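PDB 3NQW: guanosine-3',5'-bis(diphosphate) 3'-pyrophosphohydrolase MESH1 from Drosophila melanogaster, which hydrolyses the alarmone ppGpp to GDP and diphosphate with the help of manganese and takes part in the fly's response to starvation. Local coordinates for residues A[7-12]-A[55-60]; A[84-89]-A[113-118]; A[104-109]-A[151-156]; A[120-125]-A[163-168]; A[127-132]-A[170-175]. One frame throughout, in Å; residues are numbered along the deposited sequence.

Contact 1 (A[7-12]-A[55-60]); sequences AKFMEC and VLMAAL
Phe9 and Met57 carry the apolar part of this contact. The Met57 side chain comes in at the edge of the Phe9 ring, near the ring plane, with CG 3.4 Å from Phe9 CD2. With its CG anti to the backbone N (chi1 177°), Phe9 sends the far end of the ring on to the neighbouring helix, where CE2 meets Leu56 CB and Leu60 CD1, both at 3.6 Å and both oblique to the ring. Leu60 and the phenylalanine cross at about a right angle. Cys12 fills the next turn: its CB lies 3.5 Å from Met57 CE, and its SG packs beside Met57 CB.

These residues join helix 7-19 to helix 53-60 in the all-helical HD-domain fold; the axes of 7-12 and 55-60 pass 9.7 Å apart and run almost parallel, at 10°. Leu60 belongs to the last turn before the metal-binding His62, with about 7 Å between the two side chains.

Polar groups stay at the margin. The bend of Met57 at chi3 brings its methyl CE against the backbone of helix 7-19, 3.3 Å from Lys8 O. Lys8 itself turns outward, its NZ forming a salt bridge 2.7 Å from Glu11 OE1 on the oxygen's syn lone pair, and it also bonds Leu78 O. Phe79 of helix 72-79 packs on Cys12 and Met57, while Met10 of the second subunit packs against Phe9.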
# COMPACT_ATOMS: atom_id res chain seq x y z
N ALA A 7 4.09 -14.15 0.50
CA ALA A 7 3.97 -13.64 1.87
C ALA A 7 5.07 -12.61 2.11
O ALA A 7 4.96 -11.76 2.99
CB ALA A 7 4.11 -14.78 2.85
N LYS A 8 6.12 -12.69 1.30
CA LYS A 8 7.21 -11.74 1.40
C LYS A 8 6.85 -10.39 0.79
O LYS A 8 7.15 -9.34 1.38
CB LYS A 8 8.46 -12.32 0.74
CG LYS A 8 9.24 -13.21 1.69
CD LYS A 8 9.62 -12.38 2.89
CE LYS A 8 10.37 -13.14 3.94
NZ LYS A 8 10.72 -12.20 5.04
N PHE A 9 6.21 -10.42 -0.38
CA PHE A 9 5.79 -9.19 -1.04
C PHE A 9 4.78 -8.44 -0.17
O PHE A 9 4.66 -7.22 -0.23
CB PHE A 9 5.16 -9.52 -2.39
CG PHE A 9 4.64 -8.31 -3.10
CD1 PHE A 9 3.28 -8.00 -3.08
CD2 PHE A 9 5.50 -7.50 -3.84
CE1 PHE A 9 2.78 -6.90 -3.79
CE2 PHE A 9 5.01 -6.40 -4.55
CZ PHE A 9 3.65 -6.09 -4.53
N MET A 10 4.06 -9.18 0.65
CA MET A 10 3.08 -8.56 1.49
C MET A 10 3.75 -7.98 2.73
O MET A 10 3.37 -6.90 3.21
CB MET A 10 2.02 -9.60 1.83
CG MET A 10 1.21 -10.07 0.58
SD MET A 10 0.44 -8.72 -0.41
CE MET A 10 -0.72 -8.00 0.75
N GLU A 11 4.76 -8.68 3.23
CA GLU A 11 5.52 -8.22 4.40
C GLU A 11 6.36 -7.00 3.98
O GLU A 11 6.70 -6.14 4.81
CB GLU A 11 6.44 -9.32 4.89
CG GLU A 11 7.02 -8.99 6.23
CD GLU A 11 8.14 -9.92 6.60
OE1 GLU A 11 8.89 -10.35 5.70
OE2 GLU A 11 8.28 -10.20 7.80
N CYS A 12 6.68 -6.96 2.70
CA CYS A 12 7.44 -5.86 2.15
C CYS A 12 6.51 -4.67 1.94
O CYS A 12 6.88 -3.52 2.21
CB CYS A 12 8.09 -6.26 0.84
SG CYS A 12 8.96 -4.88 0.07
N VAL A 55 11.82 -7.18 -8.35
CA VAL A 55 11.75 -5.79 -8.80
C VAL A 55 10.58 -5.06 -8.12
O VAL A 55 10.73 -3.93 -7.65
CB VAL A 55 11.57 -5.72 -10.34
CG1 VAL A 55 11.58 -4.27 -10.81
CG2 VAL A 55 12.67 -6.51 -11.02
N LEU A 56 9.43 -5.72 -8.07
CA LEU A 56 8.23 -5.17 -7.45
C LEU A 56 8.48 -4.75 -6.00
O LEU A 56 8.20 -3.62 -5.61
CB LEU A 56 7.09 -6.19 -7.52
CG LEU A 56 6.66 -6.58 -8.94
CD1 LEU A 56 5.62 -7.69 -8.87
CD2 LEU A 56 6.11 -5.36 -9.68
N MET A 57 9.00 -5.66 -5.18
CA MET A 57 9.28 -5.31 -3.80
C MET A 57 10.34 -4.22 -3.74
O MET A 57 10.20 -3.26 -3.00
CB MET A 57 9.74 -6.55 -3.05
CG MET A 57 8.77 -7.71 -3.13
SD MET A 57 9.59 -9.22 -2.60
CE MET A 57 9.58 -8.97 -0.87
N ALA A 58 11.41 -4.36 -4.52
CA ALA A 58 12.46 -3.36 -4.52
C ALA A 58 11.85 -1.97 -4.74
O ALA A 58 12.26 -0.99 -4.10
CB ALA A 58 13.50 -3.69 -5.61
N ALA A 59 10.87 -1.88 -5.64
CA ALA A 59 10.19 -0.61 -5.96
C ALA A 59 9.38 -0.11 -4.76
O ALA A 59 9.36 1.08 -4.48
CB ALA A 59 9.27 -0.79 -7.16
N LEU A 60 8.71 -1.02 -4.07
CA LEU A 60 7.95 -0.63 -2.90
C LEU A 60 8.89 -0.02 -1.84
O LEU A 60 8.50 0.84 -1.04
CB LEU A 60 7.20 -1.84 -2.31
CG LEU A 60 5.90 -2.25 -3.02
CD1 LEU A 60 5.31 -3.50 -2.41
CD2 LEU A 60 4.92 -1.11 -2.94

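Contact 2 (A[84-89]-A[113-118]); sequences CGLVRE and SCRAKL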
# COMPACT_ATOMS: atom_id res chain seq x y z
N CYS A 84 17.81 -6.47 -1.62
CA CYS A 84 18.72 -5.48 -1.07
C CYS A 84 19.64 -4.89 -2.14
O CYS A 84 20.01 -3.72 -2.07
CB CYS A 84 19.56 -6.09 0.03
SG CYS A 84 20.48 -4.84 0.94
N GLY A 85 20.01 -5.71 -3.12
CA GLY A 85 20.88 -5.25 -4.19
C GLY A 85 20.27 -4.14 -5.03
O GLY A 85 20.95 -3.15 -5.33
N LEU A 86 19.01 -4.28 -5.42
CA LEU A 86 18.37 -3.26 -6.24
C LEU A 86 18.04 -2.01 -5.42
O LEU A 86 18.25 -0.89 -5.88
CB LEU A 86 17.09 -3.80 -6.88
CG LEU A 86 17.27 -5.02 -7.77
CD1 LEU A 86 15.91 -5.56 -8.18
CD2 LEU A 86 18.10 -4.65 -8.98
N VAL A 87 17.52 -2.22 -4.22
CA VAL A 87 17.18 -1.10 -3.37
C VAL A 87 18.40 -0.23 -3.14
O VAL A 87 18.28 0.96 -2.89
CB VAL A 87 16.63 -1.55 -2.01
CG1 VAL A 87 16.51 -0.36 -1.08
CG2 VAL A 87 15.26 -2.21 -2.20
N ARG A 88 19.58 -0.83 -3.22
CA ARG A 88 20.80 -0.04 -3.01
C ARG A 88 21.13 0.67 -4.31
O ARG A 88 21.65 1.77 -4.31
CB ARG A 88 21.97 -0.93 -2.57
CG ARG A 88 23.30 -0.18 -2.41
CD ARG A 88 24.42 -1.11 -1.98
NE ARG A 88 24.47 -2.33 -2.77
CZ ARG A 88 25.15 -3.42 -2.43
NH1 ARG A 88 25.85 -3.45 -1.30
NH2 ARG A 88 25.12 -4.50 -3.20
N GLU A 89 20.79 0.03 -5.42
CA GLU A 89 21.07 0.61 -6.72
C GLU A 89 20.24 1.85 -7.00
O GLU A 89 20.56 2.60 -7.91
CB GLU A 89 20.82 -0.42 -7.80
CG GLU A 89 21.62 -1.68 -7.59
CD GLU A 89 21.69 -2.52 -8.83
OE1 GLU A 89 22.19 -2.00 -9.86
OE2 GLU A 89 21.24 -3.69 -8.78
N SER A 113 21.76 -1.37 -13.40
CA SER A 113 21.38 -2.66 -13.97
C SER A 113 19.99 -2.59 -14.63
O SER A 113 19.15 -1.78 -14.24
CB SER A 113 21.39 -3.72 -12.87
OG SER A 113 20.66 -3.27 -11.75
N CYS A 114 19.75 -3.45 -15.62
CA CYS A 114 18.46 -3.46 -16.32
C CYS A 114 17.30 -3.33 -15.35
O CYS A 114 16.39 -2.53 -15.57
CB CYS A 114 18.27 -4.76 -17.11
SG CYS A 114 16.67 -4.86 -17.97
N ARG A 115 17.35 -4.12 -14.28
CA ARG A 115 16.30 -4.13 -13.27
C ARG A 115 16.22 -2.82 -12.48
O ARG A 115 15.13 -2.31 -12.23
CB ARG A 115 16.54 -5.29 -12.29
CG ARG A 115 16.71 -6.65 -12.95
CD ARG A 115 17.13 -7.70 -11.92
NE ARG A 115 16.02 -8.14 -11.07
CZ ARG A 115 16.16 -8.69 -9.87
NH1 ARG A 115 15.09 -9.07 -9.17
NH2 ARG A 115 17.37 -8.85 -9.35
N ALA A 116 17.38 -2.28 -12.11
CA ALA A 116 17.43 -1.03 -11.36
C ALA A 116 17.04 0.16 -12.23
O ALA A 116 16.57 1.18 -11.73
CB ALA A 116 18.84 -0.81 -10.76
N LYS A 117 17.25 0.05 -13.54
CA LYS A 117 16.88 1.15 -14.41
C LYS A 117 15.35 1.21 -14.44
O LYS A 117 14.78 2.30 -14.45
CB LYS A 117 17.40 0.94 -15.84
CG LYS A 117 18.93 1.00 -16.03
CD LYS A 117 19.25 1.04 -17.53
CE LYS A 117 20.65 0.56 -17.88
NZ LYS A 117 20.77 0.23 -19.35
N LEU A 118 14.71 0.05 -14.45
CA LEU A 118 13.24 -0.02 -14.48
C LEU A 118 12.63 0.78 -13.36
O LEU A 118 11.70 1.55 -13.59
CB LEU A 118 12.75 -1.46 -14.36
CG LEU A 118 12.95 -2.35 -15.58
CD1 LEU A 118 12.28 -3.67 -15.29
CD2 LEU A 118 12.35 -1.71 -16.81
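Leu86 lays its CD1 methyl over one face of the Arg115 guanidinium, above the centre, 3.6 Å from Arg115 CZ. The arginine bends at chi3 (76°) to bring the flat group there; its NH1 forms a salt bridge with Asp52. The other leucine methyl, CD2, lies 3.7 Å from Arg115 CB. Beside this pair, Ser113 OG donates to Glu89 OE1 at 2.7 Å, meeting the oxygen on its syn side but 32° out of the carboxylate plane. Ser113 is the N-cap residue of helix 114-133, and the same hydroxyl accepts a weak bond from Ala116 N. Nearer the backbone, Glu89 CB touches Ala116 CB at 3.6 Å. An alanine in place of Glu89 would probably leave the Ser113 hydroxyl without this acceptor and the cap less firmly placed. The segments 84-89 and 114-118 cross at -56°, and helix 53-60 lies against both: Ala58 touches Leu86, and Val55 touches Arg115.

Contact 3 (A[104-109]-A[151-156]); sequences LQIENA and AKKVVD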
# COMPACT_ATOMS: atom_id res chain seq x y z
N LEU A 104 24.83 13.20 -9.61
CA LEU A 104 25.27 11.80 -9.73
C LEU A 104 24.23 10.90 -10.41
O LEU A 104 24.59 9.95 -11.12
CB LEU A 104 25.63 11.26 -8.33
CG LEU A 104 26.87 11.89 -7.70
CD1 LEU A 104 26.98 11.53 -6.25
CD2 LEU A 104 28.10 11.46 -8.46
N GLN A 105 22.95 11.20 -10.21
CA GLN A 105 21.89 10.42 -10.81
C GLN A 105 22.03 10.36 -12.31
O GLN A 105 21.71 9.35 -12.95
CB GLN A 105 20.53 11.00 -10.45
CG GLN A 105 19.98 10.34 -9.23
CD GLN A 105 18.58 10.74 -8.93
OE1 GLN A 105 17.70 10.65 -9.78
NE2 GLN A 105 18.35 11.18 -7.72
N ILE A 106 22.51 11.45 -12.88
CA ILE A 106 22.71 11.51 -14.31
C ILE A 106 23.94 10.70 -14.70
O ILE A 106 23.93 10.01 -15.72
CB ILE A 106 22.91 12.95 -14.78
CG1 ILE A 106 21.65 13.76 -14.44
CG2 ILE A 106 23.25 12.95 -16.25
CD1 ILE A 106 21.79 15.25 -14.68
N GLU A 107 24.98 10.77 -13.87
CA GLU A 107 26.23 10.06 -14.14
C GLU A 107 26.13 8.56 -13.99
O GLU A 107 26.51 7.81 -14.89
CB GLU A 107 27.33 10.56 -13.19
CG GLU A 107 27.64 12.04 -13.28
CD GLU A 107 28.25 12.45 -14.61
OE1 GLU A 107 29.01 11.64 -15.19
OE2 GLU A 107 27.99 13.60 -15.05
N ASN A 108 25.64 8.11 -12.84
CA ASN A 108 25.52 6.70 -12.57
C ASN A 108 24.28 6.08 -13.18
O ASN A 108 24.00 4.90 -12.97
CB ASN A 108 25.51 6.47 -11.06
CG ASN A 108 26.82 6.83 -10.42
OD1 ASN A 108 27.88 6.40 -10.90
ND2 ASN A 108 26.77 7.61 -9.34
N ALA A 109 23.53 6.89 -13.92
CA ALA A 109 22.31 6.44 -14.57
C ALA A 109 22.52 5.18 -15.40
O ALA A 109 22.28 4.06 -14.92
CB ALA A 109 21.76 7.56 -15.46
N ALA A 151 15.07 15.80 -14.75
CA ALA A 151 14.40 14.53 -14.98
C ALA A 151 14.79 13.99 -16.35
O ALA A 151 15.15 12.82 -16.51
CB ALA A 151 12.89 14.71 -14.91
N LYS A 152 14.71 14.86 -17.35
CA LYS A 152 15.05 14.46 -18.71
C LYS A 152 16.51 14.04 -18.84
O LYS A 152 16.81 13.03 -19.48
CB LYS A 152 14.75 15.59 -19.71
CG LYS A 152 14.59 15.05 -21.13
CD LYS A 152 14.38 16.12 -22.17
CE LYS A 152 14.07 15.48 -23.52
NZ LYS A 152 15.08 14.45 -23.89
N LYS A 153 17.41 14.81 -18.23
CA LYS A 153 18.84 14.48 -18.29
C LYS A 153 19.09 13.09 -17.71
O LYS A 153 19.87 12.31 -18.26
CB LYS A 153 19.66 15.53 -17.53
CG LYS A 153 19.72 16.92 -18.17
CD LYS A 153 20.45 17.89 -17.25
CE LYS A 153 20.02 19.36 -17.41
NZ LYS A 153 20.71 20.11 -18.51
N VAL A 154 18.44 12.77 -16.59
CA VAL A 154 18.59 11.45 -15.98
C VAL A 154 17.94 10.39 -16.86
O VAL A 154 18.60 9.42 -17.27
CB VAL A 154 17.92 11.37 -14.61
CG1 VAL A 154 18.02 9.95 -14.08
CG2 VAL A 154 18.58 12.36 -13.63
N VAL A 155 16.66 10.58 -17.16
CA VAL A 155 15.89 9.64 -17.99
C VAL A 155 16.55 9.44 -19.34
O VAL A 155 16.44 8.37 -19.93
CB VAL A 155 14.43 10.13 -18.21
CG1 VAL A 155 13.69 9.20 -19.16
CG2 VAL A 155 13.70 10.19 -16.89
N ASP A 156 17.24 10.46 -19.85
CA ASP A 156 17.91 10.34 -21.13
C ASP A 156 19.06 9.33 -21.08
O ASP A 156 19.46 8.79 -22.11
CB ASP A 156 18.45 11.68 -21.61
CG ASP A 156 17.44 12.45 -22.44
OD1 ASP A 156 16.43 11.85 -22.84
OD2 ASP A 156 17.68 13.65 -22.69
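Val154 and Ile106 bury the most surface here, and they meet directly: Ile106 CG1 lies 3.5 Å from Val154 CG2, the two branched side chains passing at a slant. Their CA atoms are only 4.4 Å apart, so the backbones come close at this point. Both methyls of the valine also meet Gln105: CG2 approaches its CB at 4.0 Å, whereas CG1, anti to the backbone N (chi1 176°), faces its carbonyl O at 3.9 Å.

Ile106 extends beyond the valine with its chi2 at 172°, so that CD1 settles on the aliphatic part of Lys153, 3.6 Å from its CB and close to its CD as well. The side chain of Gln105 adds only its CB to the packing; the amide at its end makes weak hydrogen bonds to Asp92 and Lys124, and the side chain lies about 6 Å from that of Glu66, one of two proposed nucleophiles. One turn on, Ala109 CB faces Val154 O from 4.1 Å, where the first segment has already left its helix.

The contact thus fastens the end of helix 98-107 to helix 141-158, two helices of the all-helical HD-domain fold, beside the active site. Trp150, on the same helix 141-158, also packs on Gln105 and Ile106. On the side away from Ile106, Val155 packs against Leu121 and Lys124 of helix 114-133 and against Phe173 of helix 163-176.

Contact 4 (A[120-125]-A[163-168]); sequences KLADKL and ANLELK. With MN (manganese (II) ion), chain C.
A carboxylate oxygen set against a methyl is the odd feature of this otherwise aliphatic interface: Glu166 OE1 lies 3.5 Å from Leu121 CD1. The other oxygen, Glu166 OE2, accepts a hydrogen bond from Gly160 N, a bond consistent with keeping the carboxylate beside the leucine. The remaining contacts are loose leucine packing. Leu165 puts one methyl, CD1, 4.2 Å from Leu121 CB and next to Ala122, and the other, CD2, 4.2 Å from Leu125 CD2, where the two leucines cross at about a right angle. Leu125 owes this position to its CG lying anti to the backbone N (chi1 -176°), and its CD2 also touches Lys168 CB. Beyond that carbon the lysine turns away to a salt bridge with Glu47.

The helix that presents these leucines has its metal ligand on the other side. Asp123 OD1 binds the manganese ion at 2.3 Å and Asp63 supplies a second ligand oxygen; His36 also belongs to this site. Asp123 is the final aspartate of the HD-family signature, so one face of the helix serves the metal while another is packed against 163-168.

The segments 120-125 and 163-168 run at 28° to each other. Ile43 of helix 34-45 lies against both Ala122 and Leu165, and Leu158 of helix 141-158 packs on Leu121.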
# COMPACT_ATOMS: atom_id res chain seq x y z
N LYS A 120 14.16 3.13 -11.51
CA LYS A 120 14.52 4.52 -11.69
C LYS A 120 13.63 5.25 -12.67
O LYS A 120 13.28 6.40 -12.43
CB LYS A 120 15.97 4.62 -12.11
CG LYS A 120 16.95 4.18 -11.05
CD LYS A 120 18.33 4.54 -11.51
CE LYS A 120 19.37 4.29 -10.46
NZ LYS A 120 20.54 5.05 -10.92
N LEU A 121 13.28 4.58 -13.76
CA LEU A 121 12.40 5.14 -14.79
C LEU A 121 10.99 5.38 -14.22
O LEU A 121 10.48 6.49 -14.27
CB LEU A 121 12.31 4.20 -16.00
CG LEU A 121 13.53 4.08 -16.92
CD1 LEU A 121 13.27 3.05 -18.01
CD2 LEU A 121 13.83 5.43 -17.54
N ALA A 122 10.38 4.32 -13.69
CA ALA A 122 9.05 4.41 -13.11
C ALA A 122 9.01 5.48 -12.00
O ALA A 122 8.06 6.26 -11.94
CB ALA A 122 8.63 3.07 -12.56
N ASP A 123 10.03 5.50 -11.15
CA ASP A 123 10.17 6.47 -10.05
C ASP A 123 10.02 7.87 -10.62
O ASP A 123 9.32 8.72 -10.08
CB ASP A 123 11.56 6.31 -9.42
CG ASP A 123 11.73 7.06 -8.10
OD1 ASP A 123 10.79 7.69 -7.59
OD2 ASP A 123 12.85 7.00 -7.57
N LYS A 124 10.70 8.08 -11.74
CA LYS A 124 10.63 9.36 -12.42
C LYS A 124 9.23 9.57 -12.99
O LYS A 124 8.58 10.57 -12.68
CB LYS A 124 11.67 9.45 -13.54
CG LYS A 124 13.12 9.49 -13.05
CD LYS A 124 13.41 10.70 -12.17
CE LYS A 124 14.84 10.63 -11.66
NZ LYS A 124 15.07 9.31 -10.98
N LEU A 125 8.75 8.62 -13.79
CA LEU A 125 7.42 8.76 -14.38
C LEU A 125 6.39 9.21 -13.35
O LEU A 125 5.73 10.23 -13.54
CB LEU A 125 6.97 7.44 -15.01
CG LEU A 125 5.62 7.47 -15.75
CD1 LEU A 125 5.55 8.61 -16.74
CD2 LEU A 125 5.46 6.13 -16.48
N ALA A 163 10.75 0.33 -23.39
CA ALA A 163 10.22 1.09 -24.52
C ALA A 163 8.85 1.66 -24.19
O ALA A 163 8.41 2.63 -24.80
CB ALA A 163 10.13 0.21 -25.76
N ASN A 164 8.17 1.06 -23.22
CA ASN A 164 6.86 1.55 -22.88
C ASN A 164 6.91 2.70 -21.88
O ASN A 164 6.28 3.73 -22.08
CB ASN A 164 5.99 0.42 -22.34
CG ASN A 164 4.55 0.83 -22.21
OD1 ASN A 164 4.11 1.80 -22.84
ND2 ASN A 164 3.79 0.10 -21.39
N LEU A 165 7.64 2.50 -20.79
CA LEU A 165 7.77 3.53 -19.78
C LEU A 165 8.41 4.76 -20.41
O LEU A 165 7.91 5.87 -20.26
CB LEU A 165 8.64 3.03 -18.62
CG LEU A 165 8.10 1.86 -17.78
CD1 LEU A 165 9.09 1.52 -16.65
CD2 LEU A 165 6.76 2.24 -17.19
N GLU A 166 9.51 4.56 -21.13
CA GLU A 166 10.22 5.65 -21.79
C GLU A 166 9.35 6.36 -22.81
O GLU A 166 9.51 7.56 -23.05
CB GLU A 166 11.45 5.12 -22.50
CG GLU A 166 12.52 4.64 -21.56
CD GLU A 166 13.40 3.60 -22.21
OE1 GLU A 166 13.77 2.64 -21.49
OE2 GLU A 166 13.72 3.74 -23.42
N LEU A 167 8.44 5.62 -23.41
CA LEU A 167 7.54 6.19 -24.40
C LEU A 167 6.64 7.18 -23.67
O LEU A 167 6.41 8.29 -24.14
CB LEU A 167 6.73 5.06 -25.04
CG LEU A 167 6.68 4.99 -26.57
CD1 LEU A 167 6.30 3.59 -27.03
CD2 LEU A 167 5.70 6.04 -27.07
N LYS A 168 6.13 6.77 -22.51
CA LYS A 168 5.27 7.62 -21.71
C LYS A 168 6.09 8.78 -21.16
O LYS A 168 5.64 9.92 -21.15
CB LYS A 168 4.64 6.82 -20.58
CG LYS A 168 3.75 5.72 -21.09
CD LYS A 168 3.74 4.53 -20.17
CE LYS A 168 2.63 3.57 -20.53
NZ LYS A 168 1.30 3.99 -20.00
MN MN C . 10.56 7.93 -5.28

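Contact 5 (A[127-132]-A[170-175]); sequences NLRDLQ and DEIFRQ
The helical segments 127-132 and 170-175 have axes 10.6 Å apart at a crossing angle of 32°, with Leu128 and Ile172 nearest in backbone register. Ile172 is the central side chain. Its CD1 lies 3.8 Å from Arg129 CG and 4.0 Å from Leu128 CB, and its CG2 branch, anti to the backbone N, sits 3.6 Å from Gln132 CD. Gln132 stretches out beyond CG and sets its amide at a slant across the isoleucine, NE2 and OE1 each coming close to an Ile172 carbon. Farther along, Gln132 OE1 and Gln175 OE1 are 3.7 Å apart with the amide planes nearly perpendicular, and no hydrogen bond links the two. A glycine in place of Gln132 would probably leave the CG2 side of Ile172 without this cover and open a gap at the margin of the interface.

On the other flank, Leu128 points CD1 obliquely at the Phe173 ring, 3.7 Å from CE1, the two side chains crossing at about a right angle. Arg129 gives only its aliphatic stem to the packing; its NH2 forms a salt bridge with Glu47.

Tyr147 of helix 141-158 packs on Leu128 as well. This is plain helix-to-helix packing in the all-helical HD-domain fold: the C-terminal helix lies along the helix that carries Asp123, and the side chain of Leu128 is about 11 Å from the manganese ion.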
# COMPACT_ATOMS: atom_id res chain seq x y z
N ASN A 127 6.68 10.60 -10.25
CA ASN A 127 6.92 11.95 -9.77
C ASN A 127 6.52 12.99 -10.80
O ASN A 127 5.78 13.91 -10.49
CB ASN A 127 8.39 12.12 -9.40
CG ASN A 127 8.77 11.37 -8.15
OD1 ASN A 127 9.89 10.87 -8.03
ND2 ASN A 127 7.84 11.29 -7.20
N LEU A 128 6.99 12.83 -12.03
CA LEU A 128 6.66 13.77 -13.08
C LEU A 128 5.17 13.95 -13.21
O LEU A 128 4.66 15.07 -13.20
CB LEU A 128 7.24 13.32 -14.41
CG LEU A 128 8.75 13.53 -14.55
CD1 LEU A 128 9.15 13.27 -15.99
CD2 LEU A 128 9.12 14.95 -14.15
N ARG A 129 4.46 12.84 -13.33
CA ARG A 129 3.02 12.87 -13.44
C ARG A 129 2.44 13.78 -12.38
O ARG A 129 1.45 14.47 -12.62
CB ARG A 129 2.47 11.46 -13.29
CG ARG A 129 2.68 10.64 -14.53
CD ARG A 129 2.33 9.21 -14.26
NE ARG A 129 2.06 8.47 -15.47
CZ ARG A 129 1.98 7.15 -15.51
NH1 ARG A 129 2.15 6.44 -14.40
NH2 ARG A 129 1.71 6.54 -16.66
N ASP A 130 3.04 13.78 -11.20
CA ASP A 130 2.58 14.60 -10.09
C ASP A 130 2.97 16.07 -10.20
O ASP A 130 2.33 16.92 -9.58
CB ASP A 130 3.11 14.05 -8.77
CG ASP A 130 2.11 13.17 -8.07
OD1 ASP A 130 1.67 12.16 -8.67
OD2 ASP A 130 1.78 13.48 -6.91
N LEU A 131 4.00 16.37 -10.98
CA LEU A 131 4.48 17.74 -11.13
C LEU A 131 3.69 18.56 -12.15
O LEU A 131 3.79 19.79 -12.19
CB LEU A 131 5.96 17.73 -11.52
CG LEU A 131 6.86 18.64 -10.69
CD1 LEU A 131 6.88 18.15 -9.26
CD2 LEU A 131 8.25 18.64 -11.28
N GLN A 132 2.92 17.88 -12.98
CA GLN A 132 2.12 18.55 -13.99
C GLN A 132 0.84 19.08 -13.33
O GLN A 132 0.47 20.24 -13.50
CB GLN A 132 1.77 17.57 -15.13
CG GLN A 132 2.98 16.85 -15.72
CD GLN A 132 2.66 16.00 -16.94
OE1 GLN A 132 2.63 16.48 -18.07
NE2 GLN A 132 2.41 14.72 -16.70
N ASP A 170 8.45 10.25 -22.46
CA ASP A 170 8.51 11.19 -23.57
C ASP A 170 7.22 11.96 -23.73
O ASP A 170 7.23 13.12 -24.16
CB ASP A 170 8.81 10.44 -24.86
CG ASP A 170 10.23 9.95 -24.92
OD1 ASP A 170 10.45 8.79 -25.34
OD2 ASP A 170 11.14 10.75 -24.54
N GLU A 171 6.11 11.32 -23.41
CA GLU A 171 4.82 11.96 -23.50
C GLU A 171 4.76 13.17 -22.59
O GLU A 171 4.15 14.18 -22.94
CB GLU A 171 3.72 10.97 -23.15
CG GLU A 171 3.48 9.99 -24.28
CD GLU A 171 2.99 10.70 -25.53
OE1 GLU A 171 1.77 10.97 -25.63
OE2 GLU A 171 3.83 11.02 -26.40
N ILE A 172 5.39 13.06 -21.43
CA ILE A 172 5.43 14.13 -20.45
C ILE A 172 6.46 15.19 -20.85
O ILE A 172 6.30 16.37 -20.53
CB ILE A 172 5.76 13.57 -19.04
CG1 ILE A 172 4.67 12.57 -18.62
CG2 ILE A 172 5.85 14.69 -18.02
CD1 ILE A 172 4.91 11.89 -17.28
N PHE A 173 7.49 14.78 -21.58
CA PHE A 173 8.53 15.69 -22.02
C PHE A 173 8.15 16.50 -23.26
O PHE A 173 8.52 17.67 -23.36
CB PHE A 173 9.84 14.93 -22.29
CG PHE A 173 10.48 14.32 -21.06
CD1 PHE A 173 10.60 15.05 -19.88
CD2 PHE A 173 11.03 13.05 -21.11
CE1 PHE A 173 11.26 14.51 -18.77
CE2 PHE A 173 11.68 12.51 -20.02
CZ PHE A 173 11.80 13.24 -18.84
N ARG A 174 7.44 15.89 -24.21
CA ARG A 174 7.05 16.63 -25.41
C ARG A 174 5.85 17.54 -25.17
O ARG A 174 5.72 18.56 -25.84
CB ARG A 174 6.78 15.68 -26.59
CG ARG A 174 5.69 14.67 -26.35
CD ARG A 174 5.58 13.72 -27.54
NE ARG A 174 6.90 13.25 -28.00
CZ ARG A 174 7.21 11.97 -28.26
NH1 ARG A 174 6.29 11.04 -28.09
NH2 ARG A 174 8.42 11.64 -28.68
N GLN A 175 4.98 17.16 -24.23
CA GLN A 175 3.81 17.97 -23.88
C GLN A 175 4.29 19.27 -23.26
O GLN A 175 3.69 20.33 -23.46
CB GLN A 175 2.93 17.26 -22.85
CG GLN A 175 1.95 16.22 -23.37
CD GLN A 175 0.93 15.80 -22.30
OE1 GLN A 175 1.29 15.17 -21.30
NE2 GLN A 175 -0.34 16.17 -22.51

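Overall arrangement
From the N terminus, contact 1 closes the first loop, bringing helix 53-60 back to helix 7-19. Contact 2 follows in series, folding the start of helix 114-133 onto helix 81-89, and touches contact 1 where Ala58 meets Leu86. Contact 3 crosses contact 2, since residues 104-109 lie between its segments, and reaches on to helix 141-158. Contacts 4 and 5 begin on helix 114-133 and both end on helix 163-176; they cross each other and contact 3. Helix 114-133, shared by contacts 2, 4 and 5, ties helix 81-89 and, through contact 1, the N-terminal helices to the C-terminal helix 163-176. Contacts 1 and 5 lie on opposite sides of the chain's centre, 26 Å apart between centres.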